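Local atomic coordinates of Serine/threonine-protein kinase Tel1 (Chaetomium thermophilum, PDB entry 6SKY), a protein that probably acts as a serine/threonine kinase that senses DNA damage and activates checkpoint signalling by phosphorylating Ser-Gln and Thr-Gln sites in its targets. Residues A1929-S1934 against L1946-D1951. Sequence-based numbering, arbitrary orientation.
Sequences AYYGLS and LEYEND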
loop_
_atom_site.group_PDB
_atom_site.type_symbol
_atom_site.label_atom_id
_atom_site.label_comp_id
_atom_site.label_asym_id
_atom_site.label_seq_id
_atom_site.Cartn_x
_atom_site.Cartn_y
_atom_site.Cartn_z
ATOM N N ALA A 1929 -17.627 -16.503 5.127
ATOM C CA ALA A 1929 -17.643 -17.705 5.954
ATOM C C ALA A 1929 -16.378 -18.532 5.776
ATOM O O ALA A 1929 -15.851 -19.084 6.748
ATOM C CB ALA A 1929 -18.876 -18.536 5.630
ATOM N N TYR A 1930 -15.873 -18.615 4.545
ATOM C CA TYR A 1930 -14.690 -19.413 4.248
ATOM C C TYR A 1930 -13.520 -19.081 5.153
ATOM O O TYR A 1930 -12.725 -19.962 5.487
ATOM C CB TYR A 1930 -14.292 -19.197 2.794
ATOM C CG TYR A 1930 -13.030 -19.900 2.376
ATOM C CD1 TYR A 1930 -13.037 -21.245 2.066
ATOM C CD2 TYR A 1930 -11.835 -19.213 2.272
ATOM C CE1 TYR A 1930 -11.897 -21.887 1.682
ATOM C CE2 TYR A 1930 -10.689 -19.849 1.888
ATOM C CZ TYR A 1930 -10.727 -21.185 1.591
ATOM O OH TYR A 1930 -9.585 -21.831 1.204
ATOM N N TYR A 1931 -13.393 -17.824 5.559
ATOM C CA TYR A 1931 -12.244 -17.384 6.331
ATOM C C TYR A 1931 -12.304 -17.806 7.785
ATOM O O TYR A 1931 -11.336 -17.585 8.511
ATOM C CB TYR A 1931 -12.117 -15.872 6.247
ATOM C CG TYR A 1931 -12.002 -15.379 4.839
ATOM C CD1 TYR A 1931 -10.773 -15.193 4.253
ATOM C CD2 TYR A 1931 -13.123 -15.113 4.092
ATOM C CE1 TYR A 1931 -10.667 -14.751 2.966
ATOM C CE2 TYR A 1931 -13.027 -14.673 2.806
ATOM C CZ TYR A 1931 -11.798 -14.495 2.246
ATOM O OH TYR A 1931 -11.703 -14.049 0.955
ATOM N N GLY A 1932 -13.399 -18.403 8.228
ATOM C CA GLY A 1932 -13.477 -18.840 9.601
ATOM C C GLY A 1932 -12.967 -20.221 9.847
ATOM O O GLY A 1932 -12.827 -20.627 10.999
ATOM N N LEU A 1933 -12.683 -20.955 8.784
ATOM C CA LEU A 1933 -12.175 -22.308 8.886
ATOM C C LEU A 1933 -10.673 -22.290 9.105
ATOM O O LEU A 1933 -9.953 -21.514 8.476
ATOM C CB LEU A 1933 -12.509 -23.076 7.616
ATOM C CG LEU A 1933 -12.426 -24.589 7.668
ATOM C CD1 LEU A 1933 -13.539 -25.138 8.523
ATOM C CD2 LEU A 1933 -12.513 -25.108 6.272
ATOM N N SER A 1934 -10.200 -23.148 9.999
ATOM C CA SER A 1934 -8.789 -23.213 10.350
ATOM C C SER A 1934 -8.122 -24.375 9.629
ATOM O O SER A 1934 -8.629 -25.501 9.648
ATOM C CB SER A 1934 -8.614 -23.363 11.858
ATOM O OG SER A 1934 -9.414 -24.421 12.345
ATOM N N LEU A 1946 -6.002 -17.207 -1.740
ATOM C CA LEU A 1946 -5.966 -16.091 -2.680
ATOM C C LEU A 1946 -6.690 -16.415 -3.973
ATOM O O LEU A 1946 -7.215 -15.514 -4.629
ATOM C CB LEU A 1946 -4.527 -15.697 -2.984
ATOM C CG LEU A 1946 -3.778 -14.931 -1.907
ATOM C CD1 LEU A 1946 -2.323 -14.876 -2.267
ATOM C CD2 LEU A 1946 -4.348 -13.544 -1.782
ATOM N N GLU A 1947 -6.713 -17.684 -4.367
ATOM C CA GLU A 1947 -7.436 -18.051 -5.574
ATOM C C GLU A 1947 -8.927 -18.196 -5.312
ATOM O O GLU A 1947 -9.732 -17.903 -6.201
ATOM C CB GLU A 1947 -6.862 -19.335 -6.171
ATOM C CG GLU A 1947 -7.285 -20.611 -5.480
ATOM C CD GLU A 1947 -6.448 -21.800 -5.895
ATOM O OE1 GLU A 1947 -5.338 -21.591 -6.425
ATOM O OE2 GLU A 1947 -6.898 -22.943 -5.688
ATOM N N TYR A 1948 -9.315 -18.640 -4.112
ATOM C CA TYR A 1948 -10.712 -18.540 -3.708
ATOM C C TYR A 1948 -11.171 -17.092 -3.739
ATOM O O TYR A 1948 -12.238 -16.771 -4.265
ATOM C CB TYR A 1948 -10.902 -19.130 -2.308
ATOM C CG TYR A 1948 -12.246 -18.815 -1.690
ATOM C CD1 TYR A 1948 -13.316 -19.679 -1.838
ATOM C CD2 TYR A 1948 -12.445 -17.650 -0.965
ATOM C CE1 TYR A 1948 -14.536 -19.388 -1.293
ATOM C CE2 TYR A 1948 -13.661 -17.353 -0.423
ATOM C CZ TYR A 1948 -14.703 -18.226 -0.588
ATOM O OH TYR A 1948 -15.921 -17.929 -0.035
ATOM N N GLU A 1949 -10.367 -16.206 -3.165
ATOM C CA GLU A 1949 -10.672 -14.790 -3.054
ATOM C C GLU A 1949 -10.650 -14.073 -4.393
ATOM O O GLU A 1949 -11.082 -12.920 -4.462
ATOM C CB GLU A 1949 -9.664 -14.155 -2.104
ATOM C CG GLU A 1949 -10.057 -12.843 -1.513
ATOM C CD GLU A 1949 -9.127 -12.442 -0.390
ATOM O OE1 GLU A 1949 -7.941 -12.827 -0.446
ATOM O OE2 GLU A 1949 -9.582 -11.759 0.553
ATOM N N ASN A 1950 -10.151 -14.723 -5.446
ATOM C CA ASN A 1950 -10.001 -14.117 -6.769
ATOM C C ASN A 1950 -9.159 -12.849 -6.702
ATOM O O ASN A 1950 -9.548 -11.789 -7.193
ATOM C CB ASN A 1950 -11.357 -13.833 -7.412
ATOM C CG ASN A 1950 -11.879 -15.008 -8.194
ATOM O OD1 ASN A 1950 -11.420 -16.136 -8.024
ATOM N ND2 ASN A 1950 -12.845 -14.754 -9.063
ATOM N N ASP A 1951 -7.992 -12.961 -6.081
ATOM C CA ASP A 1951 -7.087 -11.830 -6.042
ATOM C C ASP A 1951 -6.374 -11.689 -7.384
ATOM O O ASP A 1951 -6.363 -12.596 -8.217
ATOM C CB ASP A 1951 -6.082 -11.980 -4.906
ATOM C CG ASP A 1951 -5.488 -10.656 -4.481
ATOM O OD1 ASP A 1951 -5.434 -9.731 -5.315
ATOM O OD2 ASP A 1951 -5.074 -10.536 -3.311
#
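Y1930 and Y1948 lay their rings face to face, 4.0 Å between centroids and planes 17° apart, in the helical FAT region of this PI3K-related kinase. The stack joins the 3-10 turn 1930-1932, which follows helix 1916-1923, to the C-terminal end of helix 1939-1948. Both tyrosines carry CG anti to the backbone N (chi1 176° in Y1930, 168° in Y1948), and the side chains run past each other in opposite directions. The outer end of the Y1948 phenol therefore lies over the root of Y1930, its OH 3.5 Å from CB of Y1930; CG of Y1930 sits over the centre of the Y1948 ring, while CG of Y1948 is displaced toward the rim of the Y1930 ring. Tyrosine suits both places, since a long flat ring can bridge backbones whose nearest CA atoms are 8.9 Å apart. Replacing Y1948 by an alanine would probably open a gap over one face of Y1930 and cost most of the packing between the two segments.

Y1931 turns the other way, with CG anti to the carbonyl carbon, bringing its OH to the edge of the Y1948 ring, 4.1 Å from CE2. Its ring also makes a cation-pi contact with R2819. The extended chain of E1949 crosses Y1931 nearly at right angles, long enough for CG and OE2 to meet OH of Y1931 (OE2 at 3.1 Å) while OE1 forms a salt bridge with R1945. A Schellman motif ends the helix: N1950, at positive phi, bonds weakly through N to O of E1947, and N of D1951 donates to O of L1946 at 3.0 Å.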